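Local coordinates for D-alanyl-D-alanine carboxypeptidase (Penicillin binding protein) family protein (Francisella tularensis subsp. tularensis, PDB 6OSU) that probably removes the C-terminal D-alanine from peptidoglycan precursors, as a serine-type D-Ala-D-Ala carboxypeptidase of the peptidase S11 family, at residues 41-46 and 178-183; 107-112 and 207-212; 185-190 and 297-302. All blocks are in the same frame, centred on the assembly; numbering follows the deposited sequence.

Contact 1: residues 41-46 and 178-183; sequences VTMDYR and DMALLA
Val41 and Met43, two residues apart on strand 39-44, both reach across to Ala180 on helix 176-189, and everything that passes between the two segments is apolar. CG1 of Val41 lies 3.8 Å from CB of Ala180, the shortest approach here. The terminal methyl of Met43 comes to the same small side chain from further along the strand, its CE 4.1 Å from Ala180 CB. That methyl also meets a branch of Leu181, with CE of Met43 4.4 Å from Leu181 CD2. The Met43 chain runs straight out from the strand through its first two torsions and then bends at the sulfur (chi3 -64°), which swings CE onto the helix between Ala180 and Leu181. Leu181 leaves the helix pointing away from the strand, but its branched end returns to it.

The small Ala180 facing the sheet is consistent with the close approach: the axes of strand 41-44 and helix 178-183 come to 9.1 Å and run roughly parallel, 30° between their directions.

Polar links sit around this apolar patch. Backbone hydrogen bonds tie Val41 to Val303 and Met43 to Ile301 on the neighbouring strand 298-307. Past the strand's end, Arg184 of the same helix bonds to the carbonyl oxygens of Tyr45 and Arg46.

With 167 Å² buried, this is helix-on-sheet packing in the serine penicillin-binding protein and beta-lactamase fold, where helices cover a face of the five-stranded antiparallel sheet.

Contact 2: residues 107-112 and 207-212; sequences AGAKVS and TKQDSV
Gln209 turns its side chain toward residues 109-111 and sets OE1 against two small apolar groups, the methyl of Ala109 and one branch of Val111. This oxygen stands 3.9 Å from Ala109 CB, and Val111 CG2 approaches the same oxygen equally closely. The aliphatic part joins in, with Gln209 CG 4.0 Å from Ala109 CB. Methyl groups beside an amide oxygen make van der Waals contact, and no hydrogen bond links the two segments.

The Gln209 chain bends at its middle torsion (chi2 -78°), and its OE1 comes to rest beside the alanine methyl. Ala109 points that methyl toward the glutamine segment. Val111 meets the glutamine at a slant: CG2 takes the place anti to the carbonyl carbon and is the branch that reaches OE1.

The backbone behind Gln209 has phi and psi of 56° and 59°, and together with Asp210 it faces Asn205, forming a G1 beta bulge where strand 210-212 leaves the turn from strand 201-205. The contact thus sets that hairpin of a three-stranded antiparallel sheet against strand 110-112 and the loop before it; strand 110-112 pairs with strand 88-90 in a separate small sheet.

What fixes the amide lies just outside the two segments. OE1 accepts a hydrogen bond from the backbone N of Lys106, and NE2 donates to the carbonyl oxygens of Tyr104 and Ala206, so both ends of the amide are used and its rotation is set. Trp204 touches both Val111 and Gln209. Further along, Asn115 OD1 is hydrogen-bonded to Ser211 OG, and the backbone N of Asn115 is capped by Ser112 OG at the start of helix 113-123.

Contact 3: residues 185-190 and 297-302; sequences SYIYNF and GERFIS
Ile187 lays its CG2 methyl over one face of the Arg299 guanidinium, 4.0 Å from NE. The neighbouring methylene is part of the same meeting, with Arg299 CD 4.1 Å from that methyl of Ile187. This is again helix against sheet: the last turns of helix 176-189 pack on strand 298-307 of the five-stranded antiparallel sheet, in the fold that penicillin-binding proteins share with serine beta-lactamases.

The two side chains meet at an angle. Arg299 leaves the strand extended and then bends at chi3 (-63°), turning NE and the flat group beneath the isoleucine. The two branches of Ile187 divide the work: CG2 goes to the arginine, while CG1 leans toward Ile301, the next residue on the same side of the strand. There the CG1 of Ile187 is 4.4 Å from Ile301 CD1, a loose apolar touch. The backbones stay well apart, with the CA atoms of Ile187 and Ile301 9.9 Å from each other, so side chains alone bridge the gap, burying 111 Å².

The charged end of Arg299 is held by the two strands next in the sheet: NH1 hydrogen-bonds to Ser292 OG on 288-295 and NH2 forms a salt bridge with Asp275 on 274-282. Tyr45 and Tyr194 each touch both Ile187 and Arg299. The side chain of Ile301 is about 10 Å from that of Lys278, which is predicted to bind substrate.

Where the helix ends, the CB of Asn189 sits over the centre of the Phe190 ring, 3.7 Å above its plane.

Overall arrangement
Contacts 1 and 3 are neighbours, their centres about 8 Å apart: both place helix 176-189 on the same five-stranded sheet, through adjacent strands 39-44 and 298-307. They are joined directly by the Arg46 to Glu298 salt bridge. Contact 1 closes before contact 3 opens along the chain; one helix packs by its earlier part on an N-terminal strand and by its later part on a strand from much further along, uniting sequence-distant parts of the enzyme's core. Contact 2 lies apart, its centre about 34 Å from that of contact 1 and 31 Å from that of contact 3. Its segments alternate with theirs, and it joins two small peripheral sheets rather than the central one.

Contact 1: residues 41-46 and 178-183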
ATOM      1  N   VAL A  41      -9.808   2.425   4.758  1.00 48.88           N
ATOM      2  CA  VAL A  41      -8.674   2.957   5.506  1.00 48.44           C
ATOM      3  C   VAL A  41      -7.730   3.636   4.523  1.00 47.22           C
ATOM      4  O   VAL A  41      -7.571   3.190   3.384  1.00 47.03           O
ATOM      5  CB  VAL A  41      -7.948   1.856   6.313  1.00 48.38           C
ATOM      6  CG1 VAL A  41      -7.203   0.908   5.387  1.00 46.04           C
ATOM      7  CG2 VAL A  41      -6.994   2.480   7.335  1.00 48.83           C
ATOM      8  N   THR A  42      -7.124   4.738   4.962  1.00 48.22           N
ATOM      9  CA  THR A  42      -6.091   5.428   4.203  1.00 49.72           C
ATOM     10  C   THR A  42      -4.879   5.594   5.105  1.00 50.50           C
ATOM     11  O   THR A  42      -4.994   6.136   6.209  1.00 51.56           O
ATOM     12  CB  THR A  42      -6.565   6.796   3.693  1.00 52.44           C
ATOM     13  OG1 THR A  42      -7.799   6.646   2.980  1.00 54.75           O
ATOM     14  CG2 THR A  42      -5.522   7.407   2.758  1.00 51.42           C
ATOM     15  N   MET A  43      -3.725   5.132   4.633  1.00 50.09           N
ATOM     16  CA  MET A  43      -2.514   5.090   5.438  1.00 51.46           C
ATOM     17  C   MET A  43      -1.351   5.677   4.653  1.00 51.00           C
ATOM     18  O   MET A  43      -1.218   5.434   3.451  1.00 50.10           O
ATOM     19  CB  MET A  43      -2.201   3.646   5.862  1.00 51.94           C
ATOM     20  CG  MET A  43      -0.794   3.424   6.372  1.00 54.06           C
ATOM     21  SD  MET A  43      -0.437   1.680   6.658  1.00 55.10           S
ATOM     22  CE  MET A  43      -1.603   1.309   7.967  1.00 55.33           C
ATOM     23  N   ASP A  44      -0.516   6.458   5.336  1.00 52.37           N
ATOM     24  CA  ASP A  44       0.715   6.951   4.735  1.00 53.21           C
ATOM     25  C   ASP A  44       1.779   5.861   4.758  1.00 53.19           C
ATOM     26  O   ASP A  44       1.905   5.110   5.729  1.00 53.43           O
ATOM     27  CB  ASP A  44       1.216   8.199   5.466  1.00 54.93           C
ATOM     28  CG  ASP A  44       2.552   8.686   4.936  1.00 56.49           C
ATOM     29  OD1 ASP A  44       3.598   8.274   5.480  1.00 57.16           O
ATOM     30  OD2 ASP A  44       2.557   9.463   3.956  1.00 57.06           O
ATOM     31  N   TYR A  45       2.550   5.778   3.674  1.00 53.61           N
ATOM     32  CA  TYR A  45       3.450   4.645   3.496  1.00 52.60           C
ATOM     33  C   TYR A  45       4.664   4.742   4.412  1.00 53.10           C
ATOM     34  O   TYR A  45       5.043   3.759   5.060  1.00 54.17           O
ATOM     35  CB  TYR A  45       3.883   4.545   2.033  1.00 52.62           C
ATOM     36  CG  TYR A  45       5.059   3.623   1.827  1.00 52.91           C
ATOM     37  CD1 TYR A  45       4.932   2.252   2.013  1.00 51.52           C
ATOM     38  CD2 TYR A  45       6.301   4.124   1.456  1.00 54.68           C
ATOM     39  CE1 TYR A  45       6.008   1.406   1.836  1.00 53.14           C
ATOM     40  CE2 TYR A  45       7.382   3.286   1.273  1.00 55.67           C
ATOM     41  CZ  TYR A  45       7.229   1.928   1.463  1.00 55.67           C
ATOM     42  OH  TYR A  45       8.303   1.092   1.284  1.00 57.95           O
ATOM     43  N   ARG A  46       5.289   5.917   4.482  1.00 52.84           N
ATOM     44  CA  ARG A  46       6.544   6.026   5.219  1.00 54.59           C
ATOM     45  C   ARG A  46       6.324   6.069   6.728  1.00 55.96           C
ATOM     46  O   ARG A  46       7.125   5.511   7.486  1.00 58.40           O
ATOM     47  CB  ARG A  46       7.321   7.255   4.747  1.00 56.58           C
ATOM     48  CG  ARG A  46       7.998   7.055   3.398  1.00 56.99           C
ATOM     49  CD  ARG A  46       8.755   8.293   2.955  1.00 59.63           C
ATOM     50  NE  ARG A  46       7.866   9.429   2.734  1.00 61.52           N
ATOM     51  CZ  ARG A  46       8.264  10.605   2.256  1.00 65.62           C
ATOM     52  NH1 ARG A  46       9.541  10.799   1.945  1.00 69.47           N
ATOM     53  NH2 ARG A  46       7.390  11.588   2.088  1.00 64.80           N
ATOM     54  N   ASP A 178      -5.895  -4.617   8.045  1.00 54.73           N
ATOM     55  CA  ASP A 178      -4.977  -5.719   7.775  1.00 55.81           C
ATOM     56  C   ASP A 178      -4.476  -5.681   6.338  1.00 54.40           C
ATOM     57  O   ASP A 178      -3.303  -5.975   6.074  1.00 52.83           O
ATOM     58  CB  ASP A 178      -5.658  -7.055   8.065  1.00 58.91           C
ATOM     59  CG  ASP A 178      -5.553  -7.461   9.524  1.00 62.56           C
ATOM     60  OD1 ASP A 178      -5.161  -6.615  10.360  1.00 63.34           O
ATOM     61  OD2 ASP A 178      -5.852  -8.635   9.833  1.00 64.03           O
ATOM     62  N   MET A 179      -5.348  -5.319   5.392  1.00 54.88           N
ATOM     63  CA  MET A 179      -4.932  -5.268   3.995  1.00 53.67           C
ATOM     64  C   MET A 179      -3.989  -4.102   3.730  1.00 52.15           C
ATOM     65  O   MET A 179      -3.103  -4.208   2.874  1.00 50.59           O
ATOM     66  CB  MET A 179      -6.157  -5.196   3.086  1.00 54.86           C
ATOM     67  CG  MET A 179      -6.764  -6.559   2.796  1.00 56.31           C
ATOM     68  SD  MET A 179      -5.651  -7.557   1.788  1.00 57.47           S
ATOM     69  CE  MET A 179      -6.253  -9.212   2.134  1.00 59.25           C
ATOM     70  N   ALA A 180      -4.149  -2.993   4.456  1.00 52.27           N
ATOM     71  CA  ALA A 180      -3.199  -1.894   4.333  1.00 50.22           C
ATOM     72  C   ALA A 180      -1.842  -2.276   4.911  1.00 49.81           C
ATOM     73  O   ALA A 180      -0.797  -1.890   4.372  1.00 50.64           O
ATOM     74  CB  ALA A 180      -3.748  -0.643   5.020  1.00 49.61           C
ATOM     75  N   LEU A 181      -1.837  -3.035   6.008  1.00 49.82           N
ATOM     76  CA  LEU A 181      -0.575  -3.521   6.556  1.00 50.72           C
ATOM     77  C   LEU A 181       0.141  -4.417   5.554  1.00 49.81           C
ATOM     78  O   LEU A 181       1.354  -4.285   5.345  1.00 48.95           O
ATOM     79  CB  LEU A 181      -0.827  -4.262   7.869  1.00 52.51           C
ATOM     80  CG  LEU A 181      -1.234  -3.398   9.069  1.00 55.26           C
ATOM     81  CD1 LEU A 181      -1.751  -4.257  10.212  1.00 57.47           C
ATOM     82  CD2 LEU A 181      -0.063  -2.545   9.539  1.00 56.36           C
ATOM     83  N   LEU A 182      -0.599  -5.323   4.911  1.00 48.97           N
ATOM     84  CA  LEU A 182      -0.004  -6.194   3.905  1.00 48.32           C
ATOM     85  C   LEU A 182       0.578  -5.382   2.754  1.00 47.34           C
ATOM     86  O   LEU A 182       1.718  -5.611   2.329  1.00 45.80           O
ATOM     87  CB  LEU A 182      -1.048  -7.187   3.392  1.00 47.54           C
ATOM     88  CG  LEU A 182      -0.612  -8.084   2.232  1.00 46.36           C
ATOM     89  CD1 LEU A 182       0.616  -8.879   2.623  1.00 46.39           C
ATOM     90  CD2 LEU A 182      -1.750  -9.010   1.820  1.00 45.89           C
ATOM     91  N   ALA A 183      -0.190  -4.415   2.244  1.00 46.27           N
ATOM     92  CA  ALA A 183       0.282  -3.611   1.120  1.00 43.86           C
ATOM     93  C   ALA A 183       1.551  -2.850   1.482  1.00 44.74           C
ATOM     94  O   ALA A 183       2.518  -2.841   0.715  1.00 45.22           O
ATOM     95  CB  ALA A 183      -0.813  -2.648   0.666  1.00 43.03           C
TER

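Contact 2: residues 107-112 and 207-212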
ATOM      1  N   ALA A 107      -2.964 -26.947 -19.480  1.00 74.82           N
ATOM      2  CA  ALA A 107      -2.440 -28.053 -18.692  1.00 74.39           C
ATOM      3  C   ALA A 107      -1.280 -28.721 -19.417  1.00 75.67           C
ATOM      4  O   ALA A 107      -1.325 -28.938 -20.631  1.00 76.79           O
ATOM      5  CB  ALA A 107      -3.542 -29.073 -18.414  1.00 75.25           C
ATOM      6  N   GLY A 108      -0.233 -29.053 -18.662  1.00 75.82           N
ATOM      7  CA  GLY A 108       0.949 -29.676 -19.218  1.00 78.08           C
ATOM      8  C   GLY A 108       1.985 -28.715 -19.757  1.00 78.13           C
ATOM      9  O   GLY A 108       3.095 -29.151 -20.093  1.00 80.16           O
ATOM     10  N   ALA A 109       1.666 -27.430 -19.849  1.00 76.25           N
ATOM     11  CA  ALA A 109       2.618 -26.431 -20.304  1.00 76.35           C
ATOM     12  C   ALA A 109       3.473 -25.928 -19.145  1.00 74.90           C
ATOM     13  O   ALA A 109       3.113 -26.044 -17.972  1.00 73.98           O
ATOM     14  CB  ALA A 109       1.889 -25.258 -20.959  1.00 75.07           C
ATOM     15  N   LYS A 110       4.629 -25.375 -19.494  1.00 74.87           N
ATOM     16  CA  LYS A 110       5.476 -24.661 -18.552  1.00 73.66           C
ATOM     17  C   LYS A 110       5.326 -23.165 -18.793  1.00 70.39           C
ATOM     18  O   LYS A 110       5.307 -22.711 -19.941  1.00 72.50           O
ATOM     19  CB  LYS A 110       6.943 -25.071 -18.702  1.00 77.92           C
ATOM     20  CG  LYS A 110       7.238 -26.550 -18.465  1.00 81.70           C
ATOM     21  CD  LYS A 110       7.232 -26.905 -16.985  1.00 82.27           C
ATOM     22  CE  LYS A 110       8.075 -28.147 -16.702  1.00 85.98           C
ATOM     23  NZ  LYS A 110       9.538 -27.877 -16.830  1.00 88.67           N
ATOM     24  N   VAL A 111       5.202 -22.403 -17.709  1.00 64.75           N
ATOM     25  CA  VAL A 111       5.061 -20.953 -17.777  1.00 61.46           C
ATOM     26  C   VAL A 111       5.987 -20.336 -16.738  1.00 61.75           C
ATOM     27  O   VAL A 111       6.108 -20.849 -15.620  1.00 61.80           O
ATOM     28  CB  VAL A 111       3.598 -20.507 -17.548  1.00 57.70           C
ATOM     29  CG1 VAL A 111       3.485 -18.995 -17.571  1.00 56.21           C
ATOM     30  CG2 VAL A 111       2.676 -21.118 -18.598  1.00 57.53           C
ATOM     31  N   SER A 112       6.650 -19.244 -17.110  1.00 62.56           N
ATOM     32  CA  SER A 112       7.585 -18.604 -16.198  1.00 62.19           C
ATOM     33  C   SER A 112       6.849 -17.956 -15.026  1.00 59.56           C
ATOM     34  O   SER A 112       5.651 -17.658 -15.092  1.00 58.18           O
ATOM     35  CB  SER A 112       8.426 -17.558 -16.933  1.00 62.97           C
ATOM     36  OG  SER A 112       7.666 -16.402 -17.227  1.00 61.47           O
ATOM     37  N   THR A 207      -1.090 -19.769 -27.684  1.00 73.28           N
ATOM     38  CA  THR A 207      -0.517 -20.873 -28.449  1.00 77.72           C
ATOM     39  C   THR A 207       0.866 -21.240 -27.926  1.00 80.00           C
ATOM     40  O   THR A 207       1.123 -22.399 -27.578  1.00 80.94           O
ATOM     41  CB  THR A 207      -0.453 -20.511 -29.935  1.00 79.33           C
ATOM     42  OG1 THR A 207      -1.782 -20.426 -30.470  1.00 78.96           O
ATOM     43  CG2 THR A 207       0.335 -21.559 -30.708  1.00 81.64           C
ATOM     44  N   LYS A 208       1.771 -20.265 -27.861  1.00 81.72           N
ATOM     45  CA  LYS A 208       3.111 -20.491 -27.335  1.00 84.75           C
ATOM     46  C   LYS A 208       3.164 -20.500 -25.815  1.00 83.33           C
ATOM     47  O   LYS A 208       4.188 -20.907 -25.254  1.00 84.89           O
ATOM     48  CB  LYS A 208       4.069 -19.420 -27.864  1.00 87.24           C
ATOM     49  CG  LYS A 208       4.659 -19.714 -29.233  1.00 91.40           C
ATOM     50  CD  LYS A 208       4.865 -18.426 -30.015  1.00 93.53           C
ATOM     51  CE  LYS A 208       5.941 -18.573 -31.079  1.00 98.77           C
ATOM     52  NZ  LYS A 208       7.269 -18.117 -30.578  1.00101.21           N
ATOM     53  N   GLN A 209       2.096 -20.070 -25.144  1.00 79.83           N
ATOM     54  CA  GLN A 209       2.070 -19.908 -23.691  1.00 78.17           C
ATOM     55  C   GLN A 209       3.192 -18.971 -23.240  1.00 78.68           C
ATOM     56  O   GLN A 209       4.082 -19.330 -22.466  1.00 81.20           O
ATOM     57  CB  GLN A 209       2.144 -21.264 -22.986  1.00 79.04           C
ATOM     58  CG  GLN A 209       0.904 -22.127 -23.165  1.00 78.80           C
ATOM     59  CD  GLN A 209      -0.241 -21.689 -22.277  1.00 76.42           C
ATOM     60  OE1 GLN A 209      -0.250 -21.970 -21.081  1.00 76.45           O
ATOM     61  NE2 GLN A 209      -1.213 -20.991 -22.855  1.00 74.66           N
ATOM     62  N   ASP A 210       3.136 -17.752 -23.769  1.00 76.81           N
ATOM     63  CA  ASP A 210       4.048 -16.686 -23.380  1.00 76.80           C
ATOM     64  C   ASP A 210       3.388 -15.353 -23.705  1.00 72.86           C
ATOM     65  O   ASP A 210       2.413 -15.290 -24.456  1.00 71.94           O
ATOM     66  CB  ASP A 210       5.401 -16.807 -24.088  1.00 82.59           C
ATOM     67  CG  ASP A 210       6.488 -15.996 -23.406  1.00 86.95           C
ATOM     68  OD1 ASP A 210       7.351 -16.600 -22.736  1.00 89.68           O
ATOM     69  OD2 ASP A 210       6.466 -14.753 -23.519  1.00 87.88           O
ATOM     70  N   SER A 211       3.933 -14.288 -23.131  1.00 71.29           N
ATOM     71  CA  SER A 211       3.378 -12.954 -23.299  1.00 69.80           C
ATOM     72  C   SER A 211       4.205 -12.136 -24.287  1.00 72.23           C
ATOM     73  O   SER A 211       5.287 -12.535 -24.723  1.00 74.94           O
ATOM     74  CB  SER A 211       3.296 -12.236 -21.950  1.00 68.21           C
ATOM     75  OG  SER A 211       4.577 -12.132 -21.354  1.00 69.59           O
ATOM     76  N   VAL A 212       3.667 -10.975 -24.648  1.00 71.89           N
ATOM     77  CA  VAL A 212       4.353 -10.014 -25.502  1.00 74.55           C
ATOM     78  C   VAL A 212       4.223  -8.641 -24.863  1.00 75.72           C
ATOM     79  O   VAL A 212       3.149  -8.275 -24.376  1.00 74.37           O
ATOM     80  CB  VAL A 212       3.788  -9.999 -26.939  1.00 74.18           C
ATOM     81  CG1 VAL A 212       4.508  -8.956 -27.787  1.00 76.12           C
ATOM     82  CG2 VAL A 212       3.904 -11.369 -27.576  1.00 74.29           C
TER

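Contact 3: residues 185-190 and 297-302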
ATOM      1  N   SER A 185       3.826  -3.562   3.717  1.00 49.80           N
ATOM      2  CA  SER A 185       4.937  -4.509   3.748  1.00 50.83           C
ATOM      3  C   SER A 185       5.379  -4.888   2.337  1.00 49.69           C
ATOM      4  O   SER A 185       6.579  -5.026   2.065  1.00 49.50           O
ATOM      5  CB  SER A 185       4.531  -5.751   4.541  1.00 51.48           C
ATOM      6  OG  SER A 185       5.590  -6.685   4.601  1.00 54.49           O
ATOM      7  N   TYR A 186       4.419  -5.052   1.424  1.00 49.00           N
ATOM      8  CA  TYR A 186       4.734  -5.424   0.047  1.00 49.27           C
ATOM      9  C   TYR A 186       5.569  -4.347  -0.637  1.00 50.00           C
ATOM     10  O   TYR A 186       6.599  -4.645  -1.256  1.00 50.51           O
ATOM     11  CB  TYR A 186       3.431  -5.676  -0.713  1.00 48.14           C
ATOM     12  CG  TYR A 186       3.542  -6.570  -1.925  1.00 48.44           C
ATOM     13  CD1 TYR A 186       2.663  -7.631  -2.101  1.00 48.65           C
ATOM     14  CD2 TYR A 186       4.493  -6.340  -2.904  1.00 49.08           C
ATOM     15  CE1 TYR A 186       2.743  -8.446  -3.210  1.00 48.85           C
ATOM     16  CE2 TYR A 186       4.582  -7.150  -4.016  1.00 49.86           C
ATOM     17  CZ  TYR A 186       3.704  -8.201  -4.162  1.00 50.44           C
ATOM     18  OH  TYR A 186       3.786  -9.014  -5.268  1.00 52.51           O
ATOM     19  N   ILE A 187       5.137  -3.084  -0.537  1.00 50.22           N
ATOM     20  CA  ILE A 187       5.890  -1.977  -1.129  1.00 51.75           C
ATOM     21  C   ILE A 187       7.321  -1.974  -0.620  1.00 52.20           C
ATOM     22  O   ILE A 187       8.272  -1.743  -1.377  1.00 54.19           O
ATOM     23  CB  ILE A 187       5.211  -0.629  -0.820  1.00 53.48           C
ATOM     24  CG1 ILE A 187       3.715  -0.685  -1.085  1.00 53.88           C
ATOM     25  CG2 ILE A 187       5.842   0.481  -1.638  1.00 54.43           C
ATOM     26  CD1 ILE A 187       3.411  -1.045  -2.456  1.00 54.38           C
ATOM     27  N   TYR A 188       7.492  -2.221   0.675  1.00 51.85           N
ATOM     28  CA  TYR A 188       8.790  -2.047   1.310  1.00 53.79           C
ATOM     29  C   TYR A 188       9.729  -3.203   0.990  1.00 54.96           C
ATOM     30  O   TYR A 188      10.880  -2.985   0.599  1.00 55.26           O
ATOM     31  CB  TYR A 188       8.598  -1.896   2.821  1.00 53.93           C
ATOM     32  CG  TYR A 188       9.886  -1.824   3.596  1.00 56.78           C
ATOM     33  CD1 TYR A 188      10.635  -0.655   3.628  1.00 58.14           C
ATOM     34  CD2 TYR A 188      10.354  -2.926   4.300  1.00 57.90           C
ATOM     35  CE1 TYR A 188      11.819  -0.587   4.338  1.00 60.36           C
ATOM     36  CE2 TYR A 188      11.534  -2.867   5.014  1.00 60.49           C
ATOM     37  CZ  TYR A 188      12.264  -1.697   5.028  1.00 61.58           C
ATOM     38  OH  TYR A 188      13.440  -1.639   5.737  1.00 64.53           O
ATOM     39  N   ASN A 189       9.251  -4.438   1.138  1.00 55.54           N
ATOM     40  CA  ASN A 189      10.133  -5.590   1.008  1.00 57.39           C
ATOM     41  C   ASN A 189      10.356  -5.999  -0.442  1.00 57.60           C
ATOM     42  O   ASN A 189      11.412  -6.553  -0.762  1.00 58.53           O
ATOM     43  CB  ASN A 189       9.572  -6.770   1.806  1.00 57.10           C
ATOM     44  CG  ASN A 189       9.650  -6.546   3.307  1.00 58.34           C
ATOM     45  OD1 ASN A 189       8.635  -6.306   3.963  1.00 58.26           O
ATOM     46  ND2 ASN A 189      10.856  -6.621   3.855  1.00 59.69           N
ATOM     47  N   PHE A 190       9.398  -5.741  -1.331  1.00 56.43           N
ATOM     48  CA  PHE A 190       9.446  -6.248  -2.702  1.00 57.19           C
ATOM     49  C   PHE A 190       9.128  -5.141  -3.701  1.00 57.19           C
ATOM     50  O   PHE A 190       8.099  -5.180  -4.382  1.00 56.23           O
ATOM     51  CB  PHE A 190       8.483  -7.425  -2.860  1.00 55.57           C
ATOM     52  CG  PHE A 190       8.565  -8.419  -1.736  1.00 55.76           C
ATOM     53  CD1 PHE A 190       9.751  -9.085  -1.471  1.00 56.95           C
ATOM     54  CD2 PHE A 190       7.460  -8.689  -0.947  1.00 54.67           C
ATOM     55  CE1 PHE A 190       9.835  -9.997  -0.438  1.00 57.59           C
ATOM     56  CE2 PHE A 190       7.535  -9.606   0.084  1.00 55.38           C
ATOM     57  CZ  PHE A 190       8.726 -10.260   0.341  1.00 57.15           C
ATOM     58  N   GLY A 297       7.081  12.220  -3.714  1.00 88.02           N
ATOM     59  CA  GLY A 297       7.696  11.515  -2.605  1.00 84.97           C
ATOM     60  C   GLY A 297       6.716  11.034  -1.551  1.00 79.50           C
ATOM     61  O   GLY A 297       7.079  10.287  -0.635  1.00 79.14           O
ATOM     62  N   GLU A 298       5.460  11.455  -1.672  1.00 75.31           N
ATOM     63  CA  GLU A 298       4.423  11.142  -0.693  1.00 70.34           C
ATOM     64  C   GLU A 298       3.500  10.067  -1.266  1.00 64.11           C
ATOM     65  O   GLU A 298       2.744  10.322  -2.210  1.00 64.36           O
ATOM     66  CB  GLU A 298       3.647  12.404  -0.314  1.00 71.69           C
ATOM     67  CG  GLU A 298       2.666  12.231   0.829  1.00 70.64           C
ATOM     68  CD  GLU A 298       3.331  12.296   2.196  1.00 72.58           C
ATOM     69  OE1 GLU A 298       4.579  12.254   2.269  1.00 74.81           O
ATOM     70  OE2 GLU A 298       2.599  12.390   3.203  1.00 71.67           O
ATOM     71  N   ARG A 299       3.574   8.864  -0.704  1.00 58.49           N
ATOM     72  CA  ARG A 299       2.769   7.733  -1.141  1.00 54.24           C
ATOM     73  C   ARG A 299       1.740   7.381  -0.078  1.00 52.22           C
ATOM     74  O   ARG A 299       2.061   7.299   1.113  1.00 52.00           O
ATOM     75  CB  ARG A 299       3.633   6.503  -1.434  1.00 53.05           C
ATOM     76  CG  ARG A 299       2.818   5.228  -1.597  1.00 50.71           C
ATOM     77  CD  ARG A 299       3.683   3.991  -1.730  1.00 52.04           C
ATOM     78  NE  ARG A 299       4.518   4.035  -2.924  1.00 55.48           N
ATOM     79  CZ  ARG A 299       4.082   3.773  -4.152  1.00 55.75           C
ATOM     80  NH1 ARG A 299       2.811   3.449  -4.357  1.00 53.69           N
ATOM     81  NH2 ARG A 299       4.918   3.839  -5.177  1.00 58.23           N
ATOM     82  N   PHE A 300       0.505   7.162  -0.515  1.00 50.61           N
ATOM     83  CA  PHE A 300      -0.568   6.736   0.367  1.00 49.60           C
ATOM     84  C   PHE A 300      -1.125   5.400  -0.097  1.00 48.10           C
ATOM     85  O   PHE A 300      -1.106   5.076  -1.287  1.00 47.47           O
ATOM     86  CB  PHE A 300      -1.691   7.778   0.431  1.00 48.62           C
ATOM     87  CG  PHE A 300      -1.398   8.918   1.360  1.00 49.26           C
ATOM     88  CD1 PHE A 300      -1.601   8.784   2.724  1.00 48.11           C
ATOM     89  CD2 PHE A 300      -0.910  10.120   0.872  1.00 50.59           C
ATOM     90  CE1 PHE A 300      -1.328   9.830   3.586  1.00 49.80           C
ATOM     91  CE2 PHE A 300      -0.636  11.172   1.726  1.00 52.25           C
ATOM     92  CZ  PHE A 300      -0.845  11.028   3.086  1.00 51.69           C
ATOM     93  N   ILE A 301      -1.620   4.626   0.862  1.00 47.51           N
ATOM     94  CA  ILE A 301      -2.257   3.343   0.604  1.00 46.83           C
ATOM     95  C   ILE A 301      -3.706   3.438   1.059  1.00 47.66           C
ATOM     96  O   ILE A 301      -3.982   3.861   2.187  1.00 49.47           O
ATOM     97  CB  ILE A 301      -1.516   2.202   1.321  1.00 46.75           C
ATOM     98  CG1 ILE A 301      -0.124   2.024   0.711  1.00 48.54           C
ATOM     99  CG2 ILE A 301      -2.320   0.909   1.257  1.00 45.08           C
ATOM    100  CD1 ILE A 301       0.829   1.232   1.584  1.00 49.42           C
ATOM    101  N   SER A 302      -4.626   3.067   0.177  1.00 46.96           N
ATOM    102  CA  SER A 302      -6.048   3.083   0.477  1.00 48.90           C
ATOM    103  C   SER A 302      -6.636   1.707   0.219  1.00 47.90           C
ATOM    104  O   SER A 302      -6.304   1.056  -0.776  1.00 47.84           O
ATOM    105  CB  SER A 302      -6.792   4.122  -0.363  1.00 53.80           C
ATOM    106  OG  SER A 302      -6.813   5.382   0.282  1.00 57.88           O
TER